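Local coordinates for methyltransferase-like protein 13 (Homo sapiens, PDB 5WCJ) that methylates the translation elongation factor eEF1A at its N-terminus, through the C-terminal methyltransferase domain seen here, and at a lysine, through its N-terminal domain, at residues Ile27-Leu40 and Leu214-Arg226. Numbering follows the deposited sequence. Where two conformers were deposited one is given.
Sequences IAGLALLRNPELLL and LLETAQALERTLR
Leu221, on helix 211-226, reaches between two parts of the segment 27-40, the 3-10 segment 29-32 with the end of helix 21-28 before it, and the residues from Pro36 to Leu40. Its CB lies 4.4 Å from CB of Pro36. With CG anti to the backbone N (chi1 -173°), the side chain then forks between the two. The CD1 branch meets CD2 of Leu39 at 3.8 Å, the two leucines slanting across one another. The CD2 branch comes 3.5 Å from the backbone N of Ala31 and 3.8 Å from its CB, and also borders CB of Leu30 and the carbonyl oxygens of Ile27 and Ala28, which accept the backbone bonds of Leu30 N and Ala31 N. CG of Pro36 is modelled 3.3 Å from CB of Ala220, closer than usual carbon contact and doubtful because the proline is poorly ordered. Toward the two ends of the segment 214-226, Leu214 CD1 meets Leu32 CD2, and Leu225 CD1 meets Ile27 CG2. Thr224 turns its hydroxyl back to its own helix, where OG1 donates to Leu221 O at 2.7 Å; that carbonyl also accepts from Leu225 N. Phe64, just after helix 55-63, touches Leu30, Leu39, Leu40 and Leu225. The contact thus packs the helix that follows the antiparallel strands 185-190 and 197-202 against the segment that precedes the first strand, 44-49, of a Rossmann-like class I methyltransferase fold, away from the S-adenosyl-L-homocysteine pocket.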
ATOM      1  N   ILE A  27      -6.141  -1.961  -3.391  1.00 25.39           N
ATOM      2  CA  ILE A  27      -6.607  -0.653  -3.861  1.00 27.86           C
ATOM      3  C   ILE A  27      -7.962  -0.311  -3.215  1.00 27.31           C
ATOM      4  O   ILE A  27      -8.197   0.829  -2.818  1.00 28.79           O
ATOM      5  CB  ILE A  27      -6.660  -0.623  -5.417  1.00 30.13           C
ATOM      6  CG1 ILE A  27      -5.238  -0.666  -6.001  1.00 31.77           C
ATOM      7  CG2 ILE A  27      -7.362   0.630  -5.906  1.00 31.89           C
ATOM      8  CD1 ILE A  27      -5.156  -1.216  -7.413  1.00 32.75           C
ATOM      9  N   ALA A  28      -8.815  -1.309  -3.028  1.00 27.31           N
ATOM     10  CA  ALA A  28     -10.116  -1.121  -2.369  1.00 29.74           C
ATOM     11  C   ALA A  28     -10.004  -0.519  -0.976  1.00 27.60           C
ATOM     12  O   ALA A  28     -10.910   0.183  -0.530  1.00 27.89           O
ATOM     13  CB  ALA A  28     -10.897  -2.433  -2.337  1.00 30.89           C
ATOM     14  N   GLY A  29      -8.874  -0.755  -0.290  1.00 25.63           N
ATOM     15  CA  GLY A  29      -8.631  -0.183   1.007  1.00 25.28           C
ATOM     16  C   GLY A  29      -8.581   1.320   1.104  1.00 25.96           C
ATOM     17  O   GLY A  29      -8.756   1.882   2.203  1.00 26.28           O
ATOM     18  N   LEU A  30      -8.319   1.974  -0.028  1.00 26.03           N
ATOM     19  CA  LEU A  30      -8.385   3.433  -0.080  1.00 30.43           C
ATOM     20  C   LEU A  30      -9.780   3.965   0.316  1.00 31.95           C
ATOM     21  O   LEU A  30      -9.907   5.103   0.815  1.00 30.59           O
ATOM     22  CB  LEU A  30      -8.005   3.934  -1.466  1.00 31.23           C
ATOM     23  CG  LEU A  30      -6.610   3.614  -1.993  1.00 37.46           C
ATOM     24  CD1 LEU A  30      -6.423   4.134  -3.416  1.00 39.58           C
ATOM     25  CD2 LEU A  30      -5.565   4.197  -1.076  1.00 38.72           C
ATOM     26  N   ALA A  31     -10.817   3.143   0.138  1.00 32.34           N
ATOM     27  CA  ALA A  31     -12.165   3.523   0.600  1.00 35.16           C
ATOM     28  C   ALA A  31     -12.276   3.799   2.113  1.00 36.09           C
ATOM     29  O   ALA A  31     -13.159   4.546   2.531  1.00 36.14           O
ATOM     30  CB  ALA A  31     -13.176   2.486   0.166  1.00 36.15           C
ATOM     31  N   LEU A  32     -11.360   3.269   2.934  1.00 31.58           N
ATOM     32  CA  LEU A  32     -11.358   3.572   4.370  1.00 30.68           C
ATOM     33  C   LEU A  32     -10.810   4.953   4.748  1.00 32.82           C
ATOM     34  O   LEU A  32     -10.808   5.295   5.935  1.00 33.88           O
ATOM     35  CB  LEU A  32     -10.588   2.497   5.156  1.00 30.85           C
ATOM     36  CG  LEU A  32     -11.079   1.062   4.950  1.00 30.28           C
ATOM     37  CD1 LEU A  32     -10.177   0.083   5.676  1.00 30.76           C
ATOM     38  CD2 LEU A  32     -12.510   0.921   5.434  1.00 30.93           C
ATOM     39  N   LEU A  33     -10.306   5.722   3.780  1.00 34.38           N
ATOM     40  CA  LEU A  33      -9.762   7.053   4.083  1.00 36.71           C
ATOM     41  C   LEU A  33     -10.796   8.182   4.262  1.00 43.82           C
ATOM     42  O   LEU A  33     -10.683   8.974   5.194  1.00 52.25           O
ATOM     43  CB  LEU A  33      -8.784   7.486   3.008  1.00 36.95           C
ATOM     44  CG  LEU A  33      -7.446   6.777   2.967  1.00 36.98           C
ATOM     45  CD1 LEU A  33      -6.744   7.139   1.681  1.00 40.46           C
ATOM     46  CD2 LEU A  33      -6.594   7.178   4.172  1.00 38.83           C
ATOM     47  N   ARG A  34     -11.744   8.301   3.352  1.00 52.01           N
ATOM     48  CA  ARG A  34     -12.550   9.547   3.254  1.00 64.87           C
ATOM     49  C   ARG A  34     -13.406   9.559   1.995  1.00 68.99           C
ATOM     50  O   ARG A  34     -13.251   8.698   1.128  1.00 66.66           O
ATOM     51  CB  ARG A  34     -11.647  10.799   3.247  1.00 60.60           C
ATOM     52  N   ASN A  35     -14.295  10.550   1.898  1.00 76.31           N
ATOM     53  CA  ASN A  35     -15.163  10.718   0.725  1.00 82.20           C
ATOM     54  C   ASN A  35     -14.421  10.353  -0.579  1.00 85.32           C
ATOM     55  O   ASN A  35     -13.443  11.013  -0.925  1.00 88.54           O
ATOM     56  CB  ASN A  35     -15.682  12.160   0.644  1.00 82.16           C
ATOM     57  N   PRO A  36     -14.857   9.285  -1.280  1.00 88.05           N
ATOM     58  CA  PRO A  36     -14.157   8.807  -2.490  1.00 85.63           C
ATOM     59  C   PRO A  36     -14.243   9.765  -3.683  1.00 85.01           C
ATOM     60  O   PRO A  36     -13.423   9.675  -4.607  1.00 81.58           O
ATOM     61  CB  PRO A  36     -14.860   7.484  -2.811  1.00 90.33           C
ATOM     62  CG  PRO A  36     -16.215   7.634  -2.225  1.00 93.48           C
ATOM     63  CD  PRO A  36     -16.096   8.527  -1.029  1.00 92.44           C
ATOM     64  N   GLU A  37     -15.240  10.652  -3.664  1.00 79.67           N
ATOM     65  CA  GLU A  37     -15.260  11.824  -4.534  1.00 73.28           C
ATOM     66  C   GLU A  37     -14.022  12.661  -4.244  1.00 66.89           C
ATOM     67  O   GLU A  37     -13.226  12.944  -5.150  1.00 64.79           O
ATOM     68  CB  GLU A  37     -16.527  12.655  -4.304  1.00 76.61           C
ATOM     69  N   LEU A  38     -13.840  13.016  -2.973  1.00 57.11           N
ATOM     70  CA  LEU A  38     -12.676  13.801  -2.582  1.00 58.23           C
ATOM     71  C   LEU A  38     -11.353  13.102  -2.859  1.00 52.57           C
ATOM     72  O   LEU A  38     -10.393  13.761  -3.215  1.00 51.91           O
ATOM     73  CB  LEU A  38     -12.727  14.226  -1.105  1.00 60.71           C
ATOM     74  CG  LEU A  38     -13.572  15.438  -0.708  1.00 62.04           C
ATOM     75  CD1 LEU A  38     -13.074  15.948   0.635  1.00 63.27           C
ATOM     76  CD2 LEU A  38     -13.550  16.560  -1.742  1.00 61.72           C
ATOM     77  N   LEU A  39     -11.326  11.776  -2.725  1.00 50.71           N
ATOM     78  CA  LEU A  39     -10.106  10.961  -2.843  1.00 47.29           C
ATOM     79  C   LEU A  39      -9.298  11.188  -4.125  1.00 42.23           C
ATOM     80  O   LEU A  39      -8.075  11.246  -4.079  1.00 46.97           O
ATOM     81  CB  LEU A  39     -10.485   9.486  -2.716  1.00 51.65           C
ATOM     82  CG  LEU A  39      -9.438   8.406  -2.515  1.00 55.83           C
ATOM     83  CD1 LEU A  39      -8.711   8.603  -1.195  1.00 58.09           C
ATOM     84  CD2 LEU A  39     -10.133   7.052  -2.544  1.00 54.91           C
ATOM     85  N   LEU A  40      -9.972  11.306  -5.263  1.00 38.34           N
ATOM     86  CA  LEU A  40      -9.312  11.654  -6.516  1.00 38.20           C
ATOM     87  C   LEU A  40      -8.844  13.122  -6.568  1.00 36.70           C
ATOM     88  O   LEU A  40      -7.894  13.451  -7.267  1.00 36.96           O
ATOM     89  CB  LEU A  40     -10.267  11.451  -7.692  1.00 43.88           C
ATOM     90  CG  LEU A  40     -10.596  10.042  -8.163  1.00 48.63           C
ATOM     91  CD1 LEU A  40     -11.522  10.147  -9.363  1.00 51.61           C
ATOM     92  CD2 LEU A  40      -9.336   9.273  -8.515  1.00 49.61           C
ATOM     93  N   LEU A 214     -19.712   1.824   5.262  1.00 41.69           N
ATOM     94  CA  LEU A 214     -18.717   0.883   4.705  1.00 43.45           C
ATOM     95  C   LEU A 214     -19.082   0.455   3.280  1.00 43.27           C
ATOM     96  O   LEU A 214     -18.274   0.540   2.359  1.00 43.34           O
ATOM     97  CB  LEU A 214     -18.611  -0.342   5.629  1.00 44.71           C
ATOM     98  CG  LEU A 214     -17.294  -1.029   5.979  1.00 46.93           C
ATOM     99  CD1 LEU A 214     -16.084  -0.095   6.009  1.00 47.41           C
ATOM    100  CD2 LEU A 214     -17.460  -1.749   7.313  1.00 46.37           C
ATOM    101  N   LEU A 215     -20.331   0.038   3.102  1.00 45.38           N
ATOM    102  CA  LEU A 215     -20.847  -0.358   1.800  1.00 45.82           C
ATOM    103  C   LEU A 215     -20.903   0.816   0.809  1.00 42.01           C
ATOM    104  O   LEU A 215     -20.528   0.673  -0.344  1.00 42.26           O
ATOM    105  CB  LEU A 215     -22.246  -0.957   1.967  1.00 51.66           C
ATOM    106  CG  LEU A 215     -22.852  -1.676   0.764  1.00 58.12           C
ATOM    107  CD1 LEU A 215     -22.271  -3.069   0.627  1.00 59.38           C
ATOM    108  CD2 LEU A 215     -24.375  -1.730   0.887  1.00 60.20           C
ATOM    109  N   GLU A 216     -21.361   1.973   1.275  1.00 43.62           N
ATOM    110  CA  GLU A 216     -21.508   3.143   0.426  1.00 42.38           C
ATOM    111  C   GLU A 216     -20.145   3.603  -0.131  1.00 42.33           C
ATOM    112  O   GLU A 216     -19.988   3.750  -1.357  1.00 43.54           O
ATOM    113  CB  GLU A 216     -22.186   4.273   1.208  1.00 43.38           C
ATOM    114  N   THR A 217     -19.161   3.761   0.761  1.00 45.70           N
ATOM    115  CA  THR A 217     -17.818   4.219   0.369  0.50 44.86           C
ATOM    116  C   THR A 217     -17.149   3.263  -0.630  1.00 42.66           C
ATOM    117  O   THR A 217     -16.538   3.702  -1.595  1.00 43.93           O
ATOM    118  CB  THR A 217     -16.900   4.467   1.594  0.50 49.20           C
ATOM    119  OG1 THR A 217     -16.762   3.270   2.376  0.50 52.02           O
ATOM    120  CG2 THR A 217     -17.460   5.606   2.476  0.50 50.00           C
ATOM    121  N   ALA A 218     -17.299   1.950  -0.424  1.00 39.03           N
ATOM    122  CA  ALA A 218     -16.736   0.982  -1.377  1.00 39.66           C
ATOM    123  C   ALA A 218     -17.348   1.098  -2.762  1.00 40.37           C
ATOM    124  O   ALA A 218     -16.642   1.081  -3.751  1.00 39.31           O
ATOM    125  CB  ALA A 218     -16.885  -0.451  -0.876  1.00 38.97           C
ATOM    126  N   GLN A 219     -18.668   1.200  -2.839  1.00 42.74           N
ATOM    127  CA  GLN A 219     -19.334   1.239  -4.148  1.00 46.33           C
ATOM    128  C   GLN A 219     -19.003   2.515  -4.926  1.00 44.46           C
ATOM    129  O   GLN A 219     -18.823   2.480  -6.139  1.00 51.04           O
ATOM    130  CB  GLN A 219     -20.846   1.068  -3.981  1.00 49.41           C
ATOM    131  CG  GLN A 219     -21.199  -0.338  -3.504  1.00 53.78           C
ATOM    132  CD  GLN A 219     -22.667  -0.521  -3.176  1.00 58.92           C
ATOM    133  OE1 GLN A 219     -23.378   0.437  -2.856  1.00 59.17           O
ATOM    134  NE2 GLN A 219     -23.125  -1.766  -3.237  1.00 60.56           N
ATOM    135  N   ALA A 220     -18.917   3.626  -4.214  1.00 45.55           N
ATOM    136  CA  ALA A 220     -18.504   4.893  -4.799  1.00 47.07           C
ATOM    137  C   ALA A 220     -17.083   4.822  -5.395  1.00 48.61           C
ATOM    138  O   ALA A 220     -16.861   5.289  -6.508  1.00 46.17           O
ATOM    139  CB  ALA A 220     -18.591   5.988  -3.756  1.00 47.63           C
ATOM    140  N   LEU A 221     -16.147   4.195  -4.675  1.00 44.03           N
ATOM    141  CA  LEU A 221     -14.782   4.041  -5.179  1.00 43.33           C
ATOM    142  C   LEU A 221     -14.734   3.238  -6.459  1.00 42.30           C
ATOM    143  O   LEU A 221     -14.075   3.643  -7.403  1.00 42.93           O
ATOM    144  CB  LEU A 221     -13.858   3.401  -4.129  1.00 42.94           C
ATOM    145  CG  LEU A 221     -12.359   3.326  -4.471  1.00 44.15           C
ATOM    146  CD1 LEU A 221     -11.783   4.653  -4.949  1.00 46.11           C
ATOM    147  CD2 LEU A 221     -11.587   2.822  -3.271  1.00 43.78           C
ATOM    148  N   GLU A 222     -15.453   2.114  -6.507  1.00 46.45           N
ATOM    149  CA  GLU A 222     -15.411   1.226  -7.683  1.00 50.51           C
ATOM    150  C   GLU A 222     -16.025   1.867  -8.938  1.00 53.26           C
ATOM    151  O   GLU A 222     -15.633   1.526 -10.055  1.00 53.94           O
ATOM    152  CB  GLU A 222     -16.111  -0.107  -7.402  1.00 52.18           C
ATOM    153  N   ARG A 223     -16.980   2.775  -8.739  1.00 56.86           N
ATOM    154  CA  ARG A 223     -17.645   3.489  -9.840  1.00 64.55           C
ATOM    155  C   ARG A 223     -16.656   4.388 -10.580  1.00 64.91           C
ATOM    156  O   ARG A 223     -16.627   4.413 -11.810  1.00 66.53           O
ATOM    157  CB  ARG A 223     -18.809   4.341  -9.312  1.00 60.36           C
ATOM    158  N   THR A 224     -15.843   5.109  -9.812  1.00 66.28           N
ATOM    159  CA  THR A 224     -14.823   5.993 -10.377  1.00 66.21           C
ATOM    160  C   THR A 224     -13.709   5.195 -11.087  1.00 62.03           C
ATOM    161  O   THR A 224     -13.357   5.494 -12.220  1.00 58.69           O
ATOM    162  CB  THR A 224     -14.224   6.919  -9.298  1.00 67.01           C
ATOM    163  OG1 THR A 224     -13.488   6.142  -8.351  1.00 76.21           O
ATOM    164  CG2 THR A 224     -15.324   7.698  -8.573  1.00 67.15           C
ATOM    165  N   LEU A 225     -13.200   4.150 -10.446  1.00 55.93           N
ATOM    166  CA  LEU A 225     -12.089   3.367 -11.022  1.00 59.42           C
ATOM    167  C   LEU A 225     -12.430   2.545 -12.282  1.00 64.57           C
ATOM    168  O   LEU A 225     -11.526   2.172 -13.045  1.00 63.65           O
ATOM    169  CB  LEU A 225     -11.483   2.451  -9.956  1.00 55.42           C
ATOM    170  CG  LEU A 225     -10.913   3.213  -8.757  1.00 53.34           C
ATOM    171  CD1 LEU A 225     -10.415   2.242  -7.708  1.00 52.12           C
ATOM    172  CD2 LEU A 225      -9.816   4.178  -9.195  1.00 51.92           C
ATOM    173  N   ARG A 226     -13.718   2.253 -12.474  1.00 66.33           N
ATOM    174  CA  ARG A 226     -14.215   1.599 -13.686  1.00 70.27           C
ATOM    175  C   ARG A 226     -14.421   2.609 -14.832  1.00 73.03           C
ATOM    176  O   ARG A 226     -14.290   2.239 -16.007  1.00 72.37           O
ATOM    177  CB  ARG A 226     -15.527   0.857 -13.395  1.00 66.15           C
TER